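Local coordinates for BtGH115A (Bacteroides thetaiotaomicron, PDB 5BY3), which is a family GH115 4-O-methyl-alpha-glucuronidase, probably removing 4-O-methyl-glucuronic acid decorations from arabinogalactans, at residues A[419-423]-A[424-428]; A[197-200]-A[201-205]. All blocks are in the same frame, centred on the assembly; numbering follows the deposited sequence.

Contact 1. Residues A[419-423]-A[424-428]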
loop_
_atom_site.group_PDB
_atom_site.type_symbol
_atom_site.label_atom_id
_atom_site.label_comp_id
_atom_site.label_asym_id
_atom_site.label_seq_id
_atom_site.Cartn_x
_atom_site.Cartn_y
_atom_site.Cartn_z
ATOM N N LYS A 419 -8.269 7.874 2.473
ATOM C CA LYS A 419 -8.927 9.147 2.785
ATOM C C LYS A 419 -10.084 8.884 3.763
ATOM O O LYS A 419 -10.159 9.523 4.821
ATOM C CB LYS A 419 -9.410 9.838 1.505
ATOM C CG LYS A 419 -10.396 10.972 1.680
ATOM C CD LYS A 419 -9.709 12.316 1.882
ATOM C CE LYS A 419 -10.732 13.430 2.087
ATOM N NZ LYS A 419 -10.039 14.687 2.481
ATOM N N GLN A 420 -10.939 7.921 3.437
ATOM C CA GLN A 420 -12.005 7.554 4.346
ATOM C C GLN A 420 -11.463 7.150 5.711
ATOM O O GLN A 420 -11.989 7.601 6.724
ATOM C CB GLN A 420 -12.946 6.501 3.765
ATOM C CG GLN A 420 -14.258 6.373 4.546
ATOM C CD GLN A 420 -15.341 5.660 3.764
ATOM O OE1 GLN A 420 -15.180 4.502 3.381
ATOM N NE2 GLN A 420 -16.454 6.343 3.527
ATOM N N ALA A 421 -10.395 6.356 5.739
ATOM C CA ALA A 421 -9.765 5.953 6.996
ATOM C C ALA A 421 -9.345 7.147 7.873
ATOM O O ALA A 421 -9.648 7.175 9.080
ATOM C CB ALA A 421 -8.578 5.031 6.732
ATOM N N TYR A 422 -8.673 8.142 7.281
ATOM C CA TYR A 422 -8.302 9.310 8.061
ATOM C C TYR A 422 -9.534 10.071 8.571
ATOM O O TYR A 422 -9.612 10.424 9.764
ATOM C CB TYR A 422 -7.361 10.207 7.296
ATOM C CG TYR A 422 -6.797 11.379 8.096
ATOM C CD1 TYR A 422 -5.583 11.265 8.776
ATOM C CD2 TYR A 422 -7.476 12.617 8.148
ATOM C CE1 TYR A 422 -5.056 12.344 9.495
ATOM C CE2 TYR A 422 -6.954 13.699 8.845
ATOM C CZ TYR A 422 -5.755 13.557 9.517
ATOM O OH TYR A 422 -5.250 14.623 10.203
ATOM N N ASP A 423 -10.488 10.292 7.677
ATOM C CA ASP A 423 -11.715 11.008 8.000
ATOM C C ASP A 423 -12.529 10.278 9.109
ATOM O O ASP A 423 -13.096 10.896 10.013
ATOM C CB ASP A 423 -12.557 11.197 6.724
ATOM C CG ASP A 423 -12.041 12.317 5.810
ATOM O OD1 ASP A 423 -11.099 13.063 6.175
ATOM O OD2 ASP A 423 -12.619 12.468 4.702
ATOM N N GLN A 424 -12.554 8.957 9.049
ATOM C CA GLN A 424 -13.184 8.182 10.103
ATOM C C GLN A 424 -12.312 8.058 11.353
ATOM O O GLN A 424 -12.624 7.284 12.237
ATOM C CB GLN A 424 -13.645 6.805 9.604
ATOM C CG GLN A 424 -14.715 6.830 8.503
ATOM C CD GLN A 424 -16.013 7.519 8.900
ATOM O OE1 GLN A 424 -16.557 8.344 8.154
ATOM N NE2 GLN A 424 -16.510 7.193 10.076
ATOM N N GLY A 425 -11.236 8.828 11.442
ATOM C CA GLY A 425 -10.478 8.887 12.679
ATOM C C GLY A 425 -9.358 7.871 12.852
ATOM O O GLY A 425 -8.819 7.754 13.956
ATOM N N ILE A 426 -8.986 7.153 11.780
ATOM C CA ILE A 426 -7.776 6.297 11.821
ATOM C C ILE A 426 -6.561 7.198 11.507
ATOM O O ILE A 426 -6.238 7.423 10.333
ATOM C CB ILE A 426 -7.876 5.086 10.869
ATOM C CG1 ILE A 426 -9.098 4.240 11.226
ATOM C CG2 ILE A 426 -6.582 4.276 10.878
ATOM C CD1 ILE A 426 -9.411 3.051 10.328
ATOM N N GLN A 427 -5.913 7.722 12.554
ATOM C CA GLN A 427 -4.906 8.787 12.401
ATOM C C GLN A 427 -3.595 8.556 13.157
ATOM O O GLN A 427 -2.673 9.396 13.140
ATOM C CB GLN A 427 -5.479 10.134 12.839
ATOM C CG GLN A 427 -6.800 10.541 12.205
ATOM C CD GLN A 427 -7.188 11.994 12.498
ATOM O OE1 GLN A 427 -6.490 12.730 13.210
ATOM N NE2 GLN A 427 -8.305 12.410 11.936
ATOM N N LYS A 428 -3.501 7.439 13.845
ATOM C CA LYS A 428 -2.346 7.239 14.681
ATOM C C LYS A 428 -1.224 6.507 13.907
ATOM O O LYS A 428 -0.036 6.876 13.999
ATOM C CB LYS A 428 -2.778 6.485 15.960
ATOM C CG LYS A 428 -1.714 6.304 17.021
ATOM C CD LYS A 428 -1.407 7.582 17.788
ATOM C CE LYS A 428 -0.557 7.208 18.996
ATOM N NZ LYS A 428 -0.671 8.206 20.101
#
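A Schellman motif ends helix 411-423, where the backbone donors of G425 and I426 turn back onto Y422 and A421. I426 N bonds to A421 O at 2.8 Å and G425 N to Y422 O, also at 2.8 Å. G425 is the C-prime residue, with the positive phi (89°) that glycine readily adopts.

Q427 extends the cap with its side chain. Its NE2 donates to Y422 O at 3.2 Å, nearly straight at 166°, and arrives from the face of that carbonyl opposite to G425 N; two bonds thus grip one oxygen. The same amide lies flat over the tyrosine ring, with its NE2 offset toward the rim, while Q427 CG makes a CH-pi contact 3.9 Å from the ring centroid. With CG of Y422 anti to the backbone N (chi1 -174°), the ring stands beside its own carbonyl, where one amide can serve both. On the apolar side, A421 CB meets I426 CD1 at 4.2 Å.

Y422 also touches L454 of helix 454-459, I426 packs on W365 of strand 362-366, and K428 leads into barrel strand 429-433, its NZ paired with E161.

Contact 2. Residues A[197-200]-A[201-205]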
loop_
_atom_site.group_PDB
_atom_site.type_symbol
_atom_site.label_atom_id
_atom_site.label_comp_id
_atom_site.label_asym_id
_atom_site.label_seq_id
_atom_site.Cartn_x
_atom_site.Cartn_y
_atom_site.Cartn_z
ATOM N N GLU A 197 19.981 -0.684 6.103
ATOM C CA GLU A 197 20.347 0.718 5.914
ATOM C C GLU A 197 19.762 1.295 4.614
ATOM O O GLU A 197 19.272 2.437 4.606
ATOM C CB GLU A 197 21.854 0.902 5.989
ATOM C CG GLU A 197 22.423 0.548 7.358
ATOM C CD GLU A 197 23.946 0.528 7.394
ATOM O OE1 GLU A 197 24.566 -0.047 6.457
ATOM O OE2 GLU A 197 24.515 1.064 8.378
ATOM N N ARG A 198 19.798 0.503 3.533
ATOM C CA ARG A 198 19.161 0.877 2.279
ATOM C C ARG A 198 17.639 1.081 2.385
ATOM O O ARG A 198 17.131 2.077 1.872
ATOM C CB ARG A 198 19.480 -0.120 1.163
ATOM C CG ARG A 198 20.850 0.082 0.527
ATOM C CD ARG A 198 21.081 1.462 -0.088
ATOM N NE ARG A 198 22.415 1.480 -0.687
ATOM C CZ ARG A 198 23.033 2.513 -1.269
ATOM N NH1 ARG A 198 22.490 3.737 -1.374
ATOM N NH2 ARG A 198 24.248 2.293 -1.756
ATOM N N ILE A 199 16.939 0.148 3.041
ATOM C CA ILE A 199 15.515 0.285 3.319
ATOM C C ILE A 199 15.218 1.515 4.172
ATOM O O ILE A 199 14.295 2.300 3.853
ATOM C CB ILE A 199 14.931 -0.985 3.961
ATOM C CG1 ILE A 199 15.212 -2.190 3.036
ATOM C CG2 ILE A 199 13.437 -0.800 4.200
ATOM C CD1 ILE A 199 14.824 -3.548 3.608
ATOM N N PHE A 200 16.032 1.726 5.208
ATOM C CA PHE A 200 15.829 2.876 6.070
ATOM C C PHE A 200 16.078 4.222 5.393
ATOM O O PHE A 200 15.331 5.195 5.673
ATOM C CB PHE A 200 16.582 2.761 7.388
ATOM C CG PHE A 200 16.378 1.458 8.135
ATOM C CD1 PHE A 200 15.186 0.750 8.073
ATOM C CD2 PHE A 200 17.402 0.953 8.939
ATOM C CE1 PHE A 200 15.034 -0.434 8.777
ATOM C CE2 PHE A 200 17.258 -0.250 9.639
ATOM C CZ PHE A 200 16.068 -0.932 9.565
ATOM N N GLU A 201 17.056 4.292 4.475
ATOM C CA GLU A 201 17.170 5.484 3.592
ATOM C C GLU A 201 15.864 5.757 2.848
ATOM O O GLU A 201 15.427 6.900 2.698
ATOM C CB GLU A 201 18.187 5.272 2.473
ATOM C CG GLU A 201 19.638 5.391 2.831
ATOM C CD GLU A 201 20.551 5.077 1.652
ATOM O OE1 GLU A 201 20.114 5.024 0.473
ATOM O OE2 GLU A 201 21.734 4.879 1.923
ATOM N N LEU A 202 15.276 4.690 2.324
ATOM C CA LEU A 202 14.077 4.832 1.537
ATOM C C LEU A 202 12.980 5.375 2.433
ATOM O O LEU A 202 12.255 6.278 2.005
ATOM C CB LEU A 202 13.689 3.513 0.878
ATOM C CG LEU A 202 12.392 3.399 0.087
ATOM C CD1 LEU A 202 12.285 4.414 -1.031
ATOM C CD2 LEU A 202 12.298 1.983 -0.464
ATOM N N LEU A 203 12.897 4.869 3.673
ATOM C CA LEU A 203 11.825 5.291 4.593
ATOM C C LEU A 203 12.016 6.716 5.024
ATOM O O LEU A 203 11.072 7.487 5.036
ATOM C CB LEU A 203 11.722 4.379 5.806
ATOM C CG LEU A 203 11.345 2.922 5.535
ATOM C CD1 LEU A 203 11.414 2.136 6.833
ATOM C CD2 LEU A 203 9.983 2.767 4.869
ATOM N N LEU A 204 13.257 7.087 5.315
ATOM C CA LEU A 204 13.597 8.483 5.606
ATOM C C LEU A 204 13.164 9.414 4.484
ATOM O O LEU A 204 12.448 10.412 4.712
ATOM C CB LEU A 204 15.101 8.619 5.882
ATOM C CG LEU A 204 15.705 8.043 7.188
ATOM C CD1 LEU A 204 17.083 8.613 7.507
ATOM C CD2 LEU A 204 14.799 8.221 8.397
ATOM N N ARG A 205 13.540 9.056 3.255
ATOM C CA ARG A 205 13.216 9.895 2.098
ATOM C C ARG A 205 11.711 9.946 1.844
ATOM O O ARG A 205 11.229 10.904 1.233
ATOM C CB ARG A 205 13.914 9.376 0.854
ATOM C CG ARG A 205 15.392 9.611 0.805
ATOM C CD ARG A 205 15.861 9.221 -0.608
ATOM N NE ARG A 205 17.316 9.209 -0.815
ATOM C CZ ARG A 205 18.097 10.287 -0.775
ATOM N NH1 ARG A 205 17.589 11.489 -0.482
ATOM N NH2 ARG A 205 19.408 10.167 -0.990
#
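This is a buried contact between successive turns of helix 193-205, where R198 and E201 pair on one side and F200 and L203 pack on another. The polar pair is a salt bridge over three residues: R198 NH1 donates to E201 OE1 at 3.3 Å. The two side chains run alongside each other. The carboxylate offers its syn lone pair, the oxygen sits at the guanidinium edge, 18° out of its plane, and the two planes stand 77° apart. The R198 chain is bent at chi2 (-58°) and stands out from the helix; E201, extended beyond CG, leans back along the helix to meet its NH1.

The bond is one part of a larger charge cluster. E201 OE1 also pairs with R49, so two guanidinium groups share the carboxylate, which would be expected to stabilise its negative charge. R198 NE bonds to Y182 OH, and its guanidinium makes a cation-pi contact with W134.

In the TIM-barrel part of the protein, this helix lies in the beta-alpha-beta crossover from strand 162-166 to strand 210-212, after helix 174-182. Regular alpha-helical bonds hold the turns, among them E201 N to E197 O at 2.9 Å and L204 N to F200 O at 2.8 Å. L203 CD1 approaches the edge of the F200 ring, 4.2 Å from CD1 of F200, and lies 4.4 Å from I199 CG2. The F200 ring also meets Y211 of strand 210-212, the planes steeply inclined, and touches A232 of helix 228-235. On the charged side, E201 rests on L46 of helix 38-55, and R205 NH1 pairs with D50 of the same helix.

From the N terminus, contact 2 comes first, within helix 193-205 between the first two strands of the parallel barrel. Contact 1 follows more than two hundred residues later, at the turn from helix 411-423 into strand 429-433, the last barrel strand along the chain. Each is local, joining two adjoining segments through residues three to five apart, so they stand in series, neither nested nor crossing. Their centres are 25 Å apart and they do not touch. The barrel relates them: strand 162-166 lies between strands 429-433 and 210-212, and K428 of contact 1 shares backbone bonding with Y162. Contact 2 additionally ties the barrel to helix 38-55 of the N-terminal region.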